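Local coordinates for protein CRISPR system Cmr subunit Cmr6 (Pyrococcus furiosus, PDB 4W8V) that binds RNA and, together with Cmr1, caps the elongated type III-B Cmr ribonucleoprotein complex that defends the cell against invading nucleic acids, at residues R24-L29 and I192-V197; M165-G170 and W186-P191. All coordinates share one frame; numbering follows the deposited sequence.

Interaction 1: residues R24-L29 and I192-V197; sequences RLVVGL and IFFLTV
An antiparallel strand pair in the small three-stranded sheet of this RAMP-superfamily protein joins L25-G28 to I192-V197, with 192-197 in the middle and 25-28 at one border. Two hydrogen-bonded pairs, L25 with V197 and V27 with L195, each exchange an N-H and a C=O in both directions. L25 N reaches V197 O, while V197 N lies doubtfully close, 2.5 Å, to L25 O; one step on, V27 N donates to L195 O at 3.0 Å and L195 N to V27 O at 2.9 Å. Beyond the last pair L29 N still binds F193 O, and a water continues the seam by donating to L29 O while accepting from F193 N at 2.8 Å. The non-hydrogen-bonded pairs, V26 with T196 and G28 with F194, bring their CA atoms to 4.4 Å.

On the face of L25, V27, L195 and V197, the CB atoms of L25 and V197 lie 4.0 Å apart. L29 swings its branched end across to the same neighbourhood: its CG stands anti to the carbonyl carbon (chi1 -59°), and CD1 settles 3.7 Å from L195 CG while CD2 meets L195 CD1. R40 of helix 34-43 touches both leucines. On the other face V26 sits between its diagonal and direct neighbours, CG1 against F194 CD1 and CG2 beside the T196 hydroxyl, with M165 of the third strand adding to this patch. F194 turns its ring back over the neighbouring strand, where the glycine has no side chain to block it. The result is a CH-pi contact, with G28 CA 3.8 Å from the F194 ring centroid and 25° off the ring normal, displaced toward the rim.

Interaction 2: residues M165-G170 and W186-P191; sequences MNPHYG and WYDPIP
N166 points its side chain at the turn formed by 188-190, and its amide is the flat group that engages the backbone there. ND2 of N166 reaches D188 O at 2.8 Å in a nearly straight bond of 173°, the acceptor lying in the amide plane and the donor in the carbonyl plane. The same D188 O also takes a weak bond from I190 N, closing an inverse gamma turn centred on P189. Beyond the I190 carbonyl, the side chains of P167 and I190 cross at about a right angle, P167 CD lying 3.7 Å from I190 CG2.

Both segments are irregular and belong to the long surface excursion that connects strands 161-165 and 192-197; they run side by side, in roughly opposed directions, at its base. Their backbones meet through D188 N, which donates to P167 O at 2.9 Å. Y187 stands alongside, its ring edge near P167 C and its CD1 3.7 Å from H168 CB, while its CD2 lies over the centre of the W186 indole. H168 approaches W186 O from above the carbonyl plane, 61° out of it, so that the markedly bent 3.1 Å bond from H168 ND1 to W186 O misses the lone pairs. At the far side D188 OD2 lies at the edge of the Y169 ring, near its plane, with the ring and carboxylate planes 27° apart; OD2 accepts a hydrogen bond from a water, which in turn accepts one from Y169 N.

Interaction 1 includes strand 192-197, the middle of the three-stranded sheet; interaction 2 lies in the long connection between strands 161-165 and 192-197, M165 being the last residue of the former. Their centres are about 15 Å apart. Along the chain interaction 2 is nested inside the loop closed by interaction 1: strand 25-28 comes first, and residues 186-191 lead directly into strand 192-197. They touch through a probable hydrogen bond from I192 N to M165 O and through packing of M165 CE on F194 CG and of I192 CD1 on P167 CD. In this C-terminal portion of Cmr6, which contains the RAMP-superfamily region, the sheet thus continues into a surface loop tied together at its base.

Interaction 1: residues R24-L29 and I192-V197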
loop_
_atom_site.group_PDB
_atom_site.type_symbol
_atom_site.label_atom_id
_atom_site.label_comp_id
_atom_site.label_asym_id
_atom_site.label_seq_id
_atom_site.Cartn_x
_atom_site.Cartn_y
_atom_site.Cartn_z
ATOM N N ARG A 24 14.731 6.992 0.906
ATOM C CA ARG A 24 15.019 6.365 -0.374
ATOM C C ARG A 24 14.027 5.263 -0.697
ATOM O O ARG A 24 13.526 4.544 0.183
ATOM C CB ARG A 24 16.430 5.809 -0.399
ATOM C CG ARG A 24 17.486 6.850 -0.439
ATOM C CD ARG A 24 18.834 6.256 -0.136
ATOM N NE ARG A 24 19.740 7.317 0.269
ATOM C CZ ARG A 24 20.654 7.849 -0.527
ATOM N NH1 ARG A 24 20.800 7.392 -1.763
ATOM N NH2 ARG A 24 21.428 8.825 -0.081
ATOM N N LEU A 25 13.745 5.135 -1.983
ATOM C CA LEU A 25 12.770 4.168 -2.439
ATOM C C LEU A 25 13.457 3.068 -3.244
ATOM O O LEU A 25 14.225 3.339 -4.175
ATOM C CB LEU A 25 11.695 4.874 -3.259
ATOM C CG LEU A 25 10.578 4.066 -3.900
ATOM C CD1 LEU A 25 9.655 3.385 -2.850
ATOM C CD2 LEU A 25 9.809 5.033 -4.791
ATOM N N VAL A 26 13.188 1.830 -2.847
ATOM C CA VAL A 26 13.814 0.651 -3.427
ATOM C C VAL A 26 12.773 -0.143 -4.212
ATOM O O VAL A 26 11.822 -0.674 -3.655
ATOM C CB VAL A 26 14.446 -0.226 -2.334
ATOM C CG1 VAL A 26 15.225 -1.382 -2.945
ATOM C CG2 VAL A 26 15.349 0.626 -1.440
ATOM N N VAL A 27 12.955 -0.189 -5.522
ATOM C CA VAL A 27 11.958 -0.716 -6.453
ATOM C C VAL A 27 12.540 -1.857 -7.275
ATOM O O VAL A 27 13.616 -1.721 -7.830
ATOM C CB VAL A 27 11.463 0.403 -7.427
ATOM C CG1 VAL A 27 10.352 -0.121 -8.299
ATOM C CG2 VAL A 27 11.010 1.622 -6.643
ATOM N N GLY A 28 11.838 -2.986 -7.349
ATOM C CA GLY A 28 12.252 -4.093 -8.196
ATOM C C GLY A 28 11.860 -3.875 -9.646
ATOM O O GLY A 28 10.724 -3.487 -9.945
ATOM N N LEU A 29 12.800 -4.106 -10.553
ATOM C CA LEU A 29 12.484 -4.052 -11.970
ATOM C C LEU A 29 11.955 -5.389 -12.470
ATOM O O LEU A 29 12.648 -6.405 -12.417
ATOM C CB LEU A 29 13.711 -3.647 -12.773
ATOM C CG LEU A 29 14.265 -2.295 -12.381
ATOM C CD1 LEU A 29 15.698 -2.246 -12.809
ATOM C CD2 LEU A 29 13.449 -1.183 -13.047
ATOM N N ILE A 192 17.119 -10.566 -8.590
ATOM C CA ILE A 192 16.220 -9.531 -9.085
ATOM C C ILE A 192 16.922 -8.182 -9.007
ATOM O O ILE A 192 17.529 -7.868 -7.981
ATOM C CB ILE A 192 14.897 -9.496 -8.258
ATOM C CG1 ILE A 192 14.132 -10.814 -8.383
ATOM C CG2 ILE A 192 14.018 -8.376 -8.683
ATOM C CD1 ILE A 192 12.946 -10.910 -7.407
ATOM N N PHE A 193 16.863 -7.406 -10.100
ATOM C CA PHE A 193 17.392 -6.047 -10.105
ATOM C C PHE A 193 16.538 -5.107 -9.290
ATOM O O PHE A 193 15.328 -5.100 -9.409
ATOM C CB PHE A 193 17.497 -5.489 -11.522
ATOM C CG PHE A 193 18.556 -6.136 -12.360
ATOM C CD1 PHE A 193 19.891 -5.845 -12.155
ATOM C CD2 PHE A 193 18.210 -7.001 -13.378
ATOM C CE1 PHE A 193 20.863 -6.418 -12.948
ATOM C CE2 PHE A 193 19.169 -7.577 -14.165
ATOM C CZ PHE A 193 20.500 -7.284 -13.956
ATOM N N PHE A 194 17.193 -4.309 -8.458
ATOM C CA PHE A 194 16.531 -3.271 -7.675
ATOM C C PHE A 194 17.213 -1.929 -7.900
ATOM O O PHE A 194 18.435 -1.831 -7.785
ATOM C CB PHE A 194 16.552 -3.604 -6.180
ATOM C CG PHE A 194 15.471 -4.557 -5.756
ATOM C CD1 PHE A 194 14.268 -4.086 -5.263
ATOM C CD2 PHE A 194 15.656 -5.930 -5.868
ATOM C CE1 PHE A 194 13.273 -4.964 -4.877
ATOM C CE2 PHE A 194 14.660 -6.824 -5.480
ATOM C CZ PHE A 194 13.468 -6.336 -4.980
ATOM N N LEU A 195 16.418 -0.912 -8.237
ATOM C CA LEU A 195 16.888 0.456 -8.291
ATOM C C LEU A 195 16.534 1.188 -7.011
ATOM O O LEU A 195 15.387 1.133 -6.558
ATOM C CB LEU A 195 16.278 1.189 -9.493
ATOM C CG LEU A 195 16.779 0.725 -10.857
ATOM C CD1 LEU A 195 16.012 1.443 -11.976
ATOM C CD2 LEU A 195 18.287 0.936 -10.974
ATOM N N THR A 196 17.515 1.854 -6.414
ATOM C CA THR A 196 17.228 2.711 -5.264
ATOM C C THR A 196 17.094 4.143 -5.731
ATOM O O THR A 196 17.977 4.671 -6.394
ATOM C CB THR A 196 18.311 2.621 -4.175
ATOM O OG1 THR A 196 18.355 1.282 -3.678
ATOM C CG2 THR A 196 17.984 3.564 -3.030
ATOM N N VAL A 197 15.957 4.740 -5.392
ATOM C CA VAL A 197 15.574 6.076 -5.829
ATOM C C VAL A 197 15.851 7.055 -4.702
ATOM O O VAL A 197 15.489 6.788 -3.561
ATOM C CB VAL A 197 14.085 6.127 -6.226
ATOM C CG1 VAL A 197 13.618 7.580 -6.484
ATOM C CG2 VAL A 197 13.834 5.241 -7.433
HETATM O O HOH W 1 14.972 -8.036 -12.054
#

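Interaction 2: residues M165-G170 and W186-P191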
loop_
_atom_site.group_PDB
_atom_site.type_symbol
_atom_site.label_atom_id
_atom_site.label_comp_id
_atom_site.label_asym_id
_atom_site.label_seq_id
_atom_site.Cartn_x
_atom_site.Cartn_y
_atom_site.Cartn_z
ATOM N N MET A 165 18.895 -8.388 -5.315
ATOM C CA MET A 165 18.353 -9.081 -4.152
ATOM C C MET A 165 17.451 -10.209 -4.613
ATOM O O MET A 165 17.034 -10.252 -5.780
ATOM C CB MET A 165 17.582 -8.130 -3.236
ATOM C CG MET A 165 18.449 -7.046 -2.575
ATOM S SD MET A 165 17.605 -6.041 -1.347
ATOM C CE MET A 165 16.381 -5.185 -2.339
ATOM N N ASN A 166 17.176 -11.128 -3.690
ATOM C CA ASN A 166 16.282 -12.257 -3.929
ATOM C C ASN A 166 15.033 -12.157 -3.057
ATOM O O ASN A 166 15.064 -11.548 -2.004
ATOM C CB ASN A 166 17.002 -13.582 -3.664
ATOM C CG ASN A 166 18.112 -13.859 -4.664
ATOM O OD1 ASN A 166 18.926 -12.991 -4.963
ATOM N ND2 ASN A 166 18.152 -15.082 -5.178
ATOM N N PRO A 167 13.921 -12.740 -3.505
ATOM C CA PRO A 167 12.692 -12.728 -2.715
ATOM C C PRO A 167 12.606 -13.873 -1.705
ATOM O O PRO A 167 12.963 -14.998 -2.003
ATOM C CB PRO A 167 11.610 -12.900 -3.771
ATOM C CG PRO A 167 12.267 -13.764 -4.789
ATOM C CD PRO A 167 13.699 -13.311 -4.843
ATOM N N HIS A 168 12.123 -13.556 -0.517
ATOM C CA HIS A 168 11.672 -14.553 0.418
ATOM C C HIS A 168 10.224 -14.271 0.800
ATOM O O HIS A 168 9.902 -13.153 1.207
ATOM C CB HIS A 168 12.545 -14.581 1.662
ATOM C CG HIS A 168 11.865 -15.232 2.820
ATOM N ND1 HIS A 168 11.583 -16.580 2.845
ATOM C CD2 HIS A 168 11.328 -14.706 3.945
ATOM C CE1 HIS A 168 10.933 -16.861 3.962
ATOM N NE2 HIS A 168 10.761 -15.743 4.640
ATOM N N TYR A 169 9.346 -15.268 0.662
ATOM C CA TYR A 169 7.941 -15.054 1.001
ATOM C C TYR A 169 7.541 -15.779 2.267
ATOM O O TYR A 169 7.967 -16.913 2.531
ATOM C CB TYR A 169 7.023 -15.467 -0.160
ATOM C CG TYR A 169 7.263 -14.661 -1.420
ATOM C CD1 TYR A 169 6.675 -13.400 -1.588
ATOM C CD2 TYR A 169 8.102 -15.136 -2.421
ATOM C CE1 TYR A 169 6.898 -12.652 -2.736
ATOM C CE2 TYR A 169 8.338 -14.396 -3.560
ATOM C CZ TYR A 169 7.735 -13.152 -3.715
ATOM O OH TYR A 169 7.966 -12.404 -4.851
ATOM N N GLY A 170 6.729 -15.108 3.067
ATOM C CA GLY A 170 6.217 -15.711 4.275
ATOM C C GLY A 170 5.044 -14.940 4.820
ATOM O O GLY A 170 4.770 -13.832 4.374
ATOM N N TRP A 186 14.449 -19.659 3.584
ATOM C CA TRP A 186 15.451 -18.825 2.937
ATOM C C TRP A 186 14.888 -18.101 1.721
ATOM O O TRP A 186 13.714 -18.243 1.385
ATOM C CB TRP A 186 16.677 -19.666 2.530
ATOM C CG TRP A 186 17.920 -18.845 2.281
ATOM C CD1 TRP A 186 18.627 -18.760 1.119
ATOM C CD2 TRP A 186 18.576 -17.971 3.213
ATOM N NE1 TRP A 186 19.692 -17.898 1.267
ATOM C CE2 TRP A 186 19.681 -17.402 2.544
ATOM C CE3 TRP A 186 18.336 -17.617 4.550
ATOM C CZ2 TRP A 186 20.545 -16.501 3.163
ATOM C CZ3 TRP A 186 19.198 -16.728 5.167
ATOM C CH2 TRP A 186 20.294 -16.181 4.474
ATOM N N TYR A 187 15.745 -17.315 1.079
ATOM C CA TYR A 187 15.436 -16.689 -0.191
ATOM C C TYR A 187 15.358 -17.734 -1.300
ATOM O O TYR A 187 16.032 -18.760 -1.253
ATOM C CB TYR A 187 16.495 -15.639 -0.533
ATOM C CG TYR A 187 16.717 -14.637 0.564
ATOM C CD1 TYR A 187 15.899 -13.526 0.682
ATOM C CD2 TYR A 187 17.749 -14.799 1.480
ATOM C CE1 TYR A 187 16.089 -12.598 1.689
ATOM C CE2 TYR A 187 17.947 -13.875 2.503
ATOM C CZ TYR A 187 17.110 -12.770 2.591
ATOM O OH TYR A 187 17.279 -11.845 3.591
ATOM N N ASP A 188 14.534 -17.444 -2.301
ATOM C CA ASP A 188 14.438 -18.267 -3.486
ATOM C C ASP A 188 15.623 -17.923 -4.392
ATOM O O ASP A 188 16.165 -16.824 -4.289
ATOM C CB ASP A 188 13.091 -18.034 -4.171
ATOM C CG ASP A 188 11.927 -18.434 -3.291
ATOM O OD1 ASP A 188 11.973 -19.555 -2.712
ATOM O OD2 ASP A 188 10.980 -17.628 -3.144
ATOM N N PRO A 189 16.055 -18.873 -5.240
ATOM C CA PRO A 189 17.207 -18.704 -6.133
ATOM C C PRO A 189 16.878 -17.923 -7.409
ATOM O O PRO A 189 17.091 -18.387 -8.524
ATOM C CB PRO A 189 17.582 -20.149 -6.473
ATOM C CG PRO A 189 16.285 -20.839 -6.480
ATOM C CD PRO A 189 15.524 -20.243 -5.319
ATOM N N ILE A 190 16.337 -16.733 -7.242
ATOM C CA ILE A 190 16.057 -15.905 -8.397
ATOM C C ILE A 190 16.535 -14.491 -8.096
ATOM O O ILE A 190 15.992 -13.813 -7.225
ATOM C CB ILE A 190 14.560 -15.975 -8.769
ATOM C CG1 ILE A 190 14.182 -14.889 -9.766
ATOM C CG2 ILE A 190 13.689 -15.898 -7.542
ATOM C CD1 ILE A 190 12.734 -14.976 -10.170
ATOM N N PRO A 191 17.620 -14.074 -8.769
ATOM C CA PRO A 191 18.196 -12.737 -8.602
ATOM C C PRO A 191 17.352 -11.667 -9.283
ATOM O O PRO A 191 16.924 -11.835 -10.407
ATOM C CB PRO A 191 19.565 -12.863 -9.266
ATOM C CG PRO A 191 19.365 -13.891 -10.299
ATOM C CD PRO A 191 18.444 -14.904 -9.665
HETATM O O HOH W 2 10.090 -17.840 -0.749
#